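Local coordinates for nitrite transporter NirC (Salmonella enterica subsp. enterica serovar Typhimurium, PDB 4FC4), which carries nitrite across the cytoplasmic membrane in both uptake and export, as a pentameric channel of the formate/nitrite transporter family, at residues 43-48 and 63-68; 79-84 and 162-167. One frame throughout, in Å; residues are numbered along the deposited sequence.

Contact 1 (43-48 and 63-68)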
loop_
_atom_site.group_PDB
_atom_site.type_symbol
_atom_site.label_atom_id
_atom_site.label_comp_id
_atom_site.label_asym_id
_atom_site.label_seq_id
_atom_site.Cartn_x
_atom_site.Cartn_y
_atom_site.Cartn_z
ATOM N N ILE B 43 -13.441 0.392 -18.293
ATOM C CA ILE B 43 -14.775 0.184 -17.768
ATOM C C ILE B 43 -14.715 0.489 -16.266
ATOM O O ILE B 43 -15.592 1.206 -15.752
ATOM C CB ILE B 43 -15.323 -1.240 -18.040
ATOM C CG1 ILE B 43 -15.474 -1.473 -19.563
ATOM C CG2 ILE B 43 -16.671 -1.394 -17.322
ATOM C CD1 ILE B 43 -15.649 -2.907 -20.006
ATOM N N LEU B 44 -13.644 0.033 -15.593
ATOM C CA LEU B 44 -13.545 0.189 -14.136
ATOM C C LEU B 44 -13.599 1.680 -13.788
ATOM O O LEU B 44 -14.394 2.128 -12.954
ATOM C CB LEU B 44 -12.265 -0.446 -13.574
ATOM C CG LEU B 44 -11.921 -0.039 -12.117
ATOM C CD1 LEU B 44 -13.104 -0.263 -11.156
ATOM C CD2 LEU B 44 -10.717 -0.857 -11.640
ATOM N N ILE B 45 -12.782 2.472 -14.464
ATOM C CA ILE B 45 -12.590 3.839 -13.957
ATOM C C ILE B 45 -13.740 4.725 -14.408
ATOM O O ILE B 45 -14.111 5.627 -13.716
ATOM C CB ILE B 45 -11.233 4.440 -14.360
ATOM C CG1 ILE B 45 -11.147 4.567 -15.898
ATOM C CG2 ILE B 45 -10.076 3.618 -13.782
ATOM C CD1 ILE B 45 -10.052 5.530 -16.346
ATOM N N PHE B 46 -14.338 4.442 -15.556
ATOM C CA PHE B 46 -15.578 5.148 -15.909
ATOM C C PHE B 46 -16.783 4.779 -15.044
ATOM O O PHE B 46 -17.587 5.624 -14.759
ATOM C CB PHE B 46 -15.845 5.049 -17.395
ATOM C CG PHE B 46 -15.022 6.003 -18.157
ATOM C CD1 PHE B 46 -13.644 5.744 -18.351
ATOM C CD2 PHE B 46 -15.567 7.236 -18.596
ATOM C CE1 PHE B 46 -12.826 6.664 -19.015
ATOM C CE2 PHE B 46 -14.766 8.143 -19.278
ATOM C CZ PHE B 46 -13.396 7.845 -19.497
ATOM N N THR B 47 -16.884 3.534 -14.589
ATOM C CA THR B 47 -17.901 3.176 -13.630
ATOM C C THR B 47 -17.708 3.985 -12.360
ATOM O O THR B 47 -18.667 4.506 -11.792
ATOM C CB THR B 47 -17.822 1.655 -13.348
ATOM O OG1 THR B 47 -17.898 0.995 -14.640
ATOM C CG2 THR B 47 -18.989 1.157 -12.460
ATOM N N LEU B 48 -16.475 4.112 -11.901
ATOM C CA LEU B 48 -16.265 4.782 -10.659
ATOM C C LEU B 48 -16.501 6.286 -10.814
ATOM O O LEU B 48 -17.176 6.906 -9.975
ATOM C CB LEU B 48 -14.865 4.465 -10.110
ATOM C CG LEU B 48 -14.614 2.972 -9.760
ATOM C CD1 LEU B 48 -13.141 2.784 -9.355
ATOM C CD2 LEU B 48 -15.532 2.503 -8.642
ATOM N N ALA B 63 -6.155 6.857 -9.811
ATOM C CA ALA B 63 -5.679 5.897 -8.828
ATOM C C ALA B 63 -6.152 4.446 -9.120
ATOM O O ALA B 63 -5.619 3.493 -8.559
ATOM C CB ALA B 63 -6.088 6.344 -7.411
ATOM N N THR B 64 -7.154 4.269 -9.963
ATOM C CA THR B 64 -7.736 2.936 -10.150
ATOM C C THR B 64 -7.511 2.429 -11.555
ATOM O O THR B 64 -7.932 1.323 -11.876
ATOM C CB THR B 64 -9.250 2.859 -9.789
ATOM O OG1 THR B 64 -9.983 3.824 -10.578
ATOM C CG2 THR B 64 -9.484 3.136 -8.275
ATOM N N PHE B 65 -6.826 3.202 -12.390
ATOM C CA PHE B 65 -6.599 2.763 -13.761
ATOM C C PHE B 65 -5.418 1.800 -13.866
ATOM O O PHE B 65 -5.273 1.090 -14.877
ATOM C CB PHE B 65 -6.414 3.949 -14.686
ATOM C CG PHE B 65 -6.396 3.567 -16.155
ATOM C CD1 PHE B 65 -7.474 2.906 -16.726
ATOM C CD2 PHE B 65 -5.259 3.866 -16.984
ATOM C CE1 PHE B 65 -7.467 2.567 -18.104
ATOM C CE2 PHE B 65 -5.252 3.523 -18.333
ATOM C CZ PHE B 65 -6.367 2.880 -18.902
ATOM N N GLY B 66 -4.597 1.731 -12.793
ATOM C CA GLY B 66 -3.414 0.836 -12.754
ATOM C C GLY B 66 -3.579 -0.601 -13.305
ATOM O O GLY B 66 -2.660 -1.171 -13.904
ATOM N N ILE B 67 -4.731 -1.212 -13.052
ATOM C CA ILE B 67 -4.985 -2.573 -13.508
ATOM C C ILE B 67 -4.711 -2.698 -15.015
ATOM O O ILE B 67 -4.230 -3.742 -15.480
ATOM C CB ILE B 67 -6.410 -3.034 -13.107
ATOM C CG1 ILE B 67 -6.715 -4.426 -13.680
ATOM C CG2 ILE B 67 -7.410 -1.994 -13.560
ATOM C CD1 ILE B 67 -7.845 -5.141 -13.017
ATOM N N ALA B 68 -4.960 -1.632 -15.772
ATOM C CA ALA B 68 -4.923 -1.740 -17.249
ATOM C C ALA B 68 -3.551 -2.215 -17.729
ATOM O O ALA B 68 -3.448 -3.190 -18.447
ATOM C CB ALA B 68 -5.294 -0.398 -17.948
#

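Contact 2 (79-84 and 162-167)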
loop_
_atom_site.group_PDB
_atom_site.type_symbol
_atom_site.label_atom_id
_atom_site.label_comp_id
_atom_site.label_asym_id
_atom_site.label_seq_id
_atom_site.Cartn_x
_atom_site.Cartn_y
_atom_site.Cartn_z
ATOM N N LEU B 79 0.922 -4.650 -26.829
ATOM C CA LEU B 79 0.314 -3.336 -26.733
ATOM C C LEU B 79 1.015 -2.441 -27.720
ATOM O O LEU B 79 2.228 -2.292 -27.692
ATOM C CB LEU B 79 0.478 -2.767 -25.296
ATOM C CG LEU B 79 -0.276 -1.453 -24.971
ATOM C CD1 LEU B 79 -1.764 -1.574 -25.316
ATOM C CD2 LEU B 79 -0.062 -0.964 -23.500
ATOM N N PHE B 80 0.245 -1.832 -28.612
ATOM C CA PHE B 80 0.843 -1.059 -29.672
ATOM C C PHE B 80 1.721 0.054 -29.086
ATOM O O PHE B 80 2.810 0.310 -29.622
ATOM C CB PHE B 80 -0.220 -0.501 -30.636
ATOM C CG PHE B 80 0.211 0.765 -31.332
ATOM C CD1 PHE B 80 0.015 2.015 -30.716
ATOM C CD2 PHE B 80 0.858 0.710 -32.581
ATOM C CE1 PHE B 80 0.441 3.183 -31.348
ATOM C CE2 PHE B 80 1.296 1.878 -33.205
ATOM C CZ PHE B 80 1.082 3.114 -32.598
ATOM N N THR B 81 1.277 0.701 -27.996
ATOM C CA THR B 81 1.996 1.892 -27.512
ATOM C C THR B 81 3.361 1.519 -26.978
ATOM O O THR B 81 4.290 2.294 -27.061
ATOM C CB THR B 81 1.186 2.712 -26.480
ATOM O OG1 THR B 81 0.746 1.835 -25.441
ATOM C CG2 THR B 81 -0.053 3.355 -27.169
ATOM N N GLY B 82 3.495 0.298 -26.467
ATOM C CA GLY B 82 4.784 -0.199 -25.950
ATOM C C GLY B 82 5.647 -0.644 -27.127
ATOM O O GLY B 82 6.867 -0.450 -27.117
ATOM N N HIS B 83 5.005 -1.225 -28.143
ATOM C CA HIS B 83 5.693 -1.566 -29.368
ATOM C C HIS B 83 6.425 -0.387 -29.968
ATOM O O HIS B 83 7.540 -0.562 -30.534
ATOM C CB HIS B 83 4.749 -2.253 -30.373
ATOM C CG HIS B 83 4.439 -3.697 -30.041
ATOM N ND1 HIS B 83 3.960 -4.555 -30.950
ATOM C CD2 HIS B 83 4.554 -4.419 -28.836
ATOM C CE1 HIS B 83 3.792 -5.785 -30.402
ATOM N NE2 HIS B 83 4.158 -5.709 -29.098
ATOM N N THR B 84 5.859 0.830 -29.841
ATOM C CA THR B 84 6.550 1.999 -30.434
ATOM C C THR B 84 7.990 2.151 -29.895
ATOM O O THR B 84 8.935 2.424 -30.710
ATOM C CB THR B 84 5.812 3.345 -30.282
ATOM O OG1 THR B 84 5.773 3.700 -28.914
ATOM C CG2 THR B 84 4.427 3.320 -30.867
ATOM N N TRP B 162 4.810 8.829 -23.143
ATOM C CA TRP B 162 5.974 9.056 -22.307
ATOM C C TRP B 162 5.753 8.303 -21.033
ATOM O O TRP B 162 6.588 7.475 -20.652
ATOM C CB TRP B 162 6.148 10.553 -22.017
ATOM C CG TRP B 162 7.613 10.910 -21.853
ATOM C CD1 TRP B 162 8.679 10.027 -21.700
ATOM C CD2 TRP B 162 8.211 12.236 -21.794
ATOM N NE1 TRP B 162 9.857 10.690 -21.571
ATOM C CE2 TRP B 162 9.651 12.027 -21.609
ATOM C CE3 TRP B 162 7.726 13.535 -21.916
ATOM C CZ2 TRP B 162 10.571 13.111 -21.561
ATOM C CZ3 TRP B 162 8.644 14.618 -21.841
ATOM C CH2 TRP B 162 10.027 14.403 -21.658
ATOM N N LEU B 163 4.606 8.556 -20.383
ATOM C CA LEU B 163 4.366 8.049 -19.059
ATOM C C LEU B 163 4.146 6.522 -19.113
ATOM O O LEU B 163 4.682 5.788 -18.301
ATOM C CB LEU B 163 3.187 8.782 -18.355
ATOM C CG LEU B 163 3.664 10.049 -17.651
ATOM C CD1 LEU B 163 2.528 11.018 -17.284
ATOM C CD2 LEU B 163 4.509 9.672 -16.418
ATOM N N VAL B 164 3.363 6.050 -20.076
ATOM C CA VAL B 164 3.098 4.617 -20.189
ATOM C C VAL B 164 4.391 3.817 -20.563
ATOM O O VAL B 164 4.682 2.781 -19.921
ATOM C CB VAL B 164 1.926 4.339 -21.161
ATOM C CG1 VAL B 164 1.660 2.828 -21.257
ATOM C CG2 VAL B 164 0.721 5.135 -20.711
ATOM N N CYS B 165 5.142 4.289 -21.576
ATOM C CA CYS B 165 6.494 3.762 -21.802
ATOM C C CYS B 165 7.432 3.897 -20.605
ATOM O O CYS B 165 8.280 3.034 -20.394
ATOM C CB CYS B 165 7.130 4.372 -23.025
ATOM S SG CYS B 165 6.356 3.692 -24.503
ATOM N N LEU B 166 7.307 4.966 -19.818
ATOM C CA LEU B 166 8.100 5.062 -18.610
ATOM C C LEU B 166 7.753 3.919 -17.632
ATOM O O LEU B 166 8.647 3.359 -16.989
ATOM C CB LEU B 166 7.972 6.444 -17.953
ATOM C CG LEU B 166 8.963 7.435 -18.607
ATOM C CD1 LEU B 166 8.509 8.896 -18.458
ATOM C CD2 LEU B 166 10.392 7.231 -18.109
ATOM N N ALA B 167 6.466 3.541 -17.561
ATOM C CA ALA B 167 6.023 2.466 -16.702
ATOM C C ALA B 167 6.613 1.154 -17.228
ATOM O O ALA B 167 7.137 0.342 -16.475
ATOM C CB ALA B 167 4.504 2.426 -16.679
#

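Contact 1 (43-48 and 63-68)
Ile45 and Thr64 meet at the tight centre of this contact. Here helix 24-51 of the formate/nitrite transporter fold packs against the connection between helices 57-63 and 67-75. The two side chains run past one another with opposite headings. Ile45 turns its CG2 methyl anti to its carbonyl carbon. That methyl reaches OG1 of Thr64 at 3.2 Å and also lies against the backbone N of Phe65. On the next turn of the helix, Leu48 brings CD1 to 3.5 Å from the same Thr64 OG1. Its CD1 also touches Thr64 CG2, at 3.8 Å. The buried hydroxyl is hydrogen-bonded to Val60 O, so the two methyls pack round a polar atom that already has its partner.

The side around Leu44 is looser. Its CD2 lies 3.5 Å from Thr64 O, and its approach to Ile67 CG2 is longer, at 4.0 Å. This side faces a neighbouring subunit rather than solvent. Ala192 of that subunit packs on Leu44, and its Trp185 packs on Ile67.

Phe65 lies beside Ile45 and packs on Leu187 and Ile191 of helix 177-192. CD1 of Ile45 comes obliquely to Phe65 CD1 at 3.7 Å. One face of the Phe65 ring is occupied by Ala68, whose CB lies 3.5 Å off the ring plane, nearer the edge of the ring than its centre.

Contact 2 (79-84 and 162-167)
Cys165 holds SG beside its backbone N and anti to its carbonyl carbon (chi1 -73°), which carries the sulfur across to Thr81 O. Thr84 places OG1 between its backbone N and carbonyl carbon (chi1 66°), which turns the hydroxyl back to the same oxygen. Thr81 O is approached from both segments, but in different ways. Thr84 OG1 donates a hydrogen bond to Thr81 O at 2.8 Å, with the donor tilted out of the carbonyl plane. Asn161 ND2, one residue before segment 162-167, also hydrogen-bonds to this oxygen. Cys165 SG lies 3.6 Å from Thr81 O as a packing neighbour.

The sulfur also rests near Gly82 CA, at 4.4 Å. Gly82 has no side chain, and its CA comes to 6.0 Å from Cys165 CA. This is the closest CA pair of the two segments. The short helical segments 80-84 and 162-167 cross nearly at right angles, 81° between their directions, with axes 9.5 Å apart at the closest.

One residue back on each segment, Thr81 OG1 stands 4.4 Å from Val164 CG1. This hydroxyl is hydrogen-bonded to His197 NE2. Leu79 is the N-cap residue of helix 80-93, and His83 N bonds to its carbonyl O at 3.0 Å.

Helices 67-75 and 80-93 with a short break between them are the interrupted membrane helix characteristic of the formate/nitrite transporter fold. His197 lies in the break between helices 177-192 and 198-209 and is probably the central pore histidine of this family, so the Thr81 bond would join the two interrupted helices at the pore.

In the fold
Contact 1 lies where helix 67-75 begins. Contact 2 lies just after it ends, at the start of helix 80-93. Their centres are 18 Å apart and their nearest atoms about 6 Å apart, so they do not touch. Leu69 of the intervening helix packs on Leu79 and Val164 of contact 2. Helix 177-192 also serves both, through Ile191 on Ile45 and Phe190 on Val164. Contact 2 is the more central, about 7 Å from the centre of the chain against 13 Å for contact 1. Through Thr81 it reaches His197, probably at the pore. Contact 1 borders one neighbouring subunit directly; at contact 2 another packs on Trp162, Leu163 and Leu166, which do not touch segment 79-84.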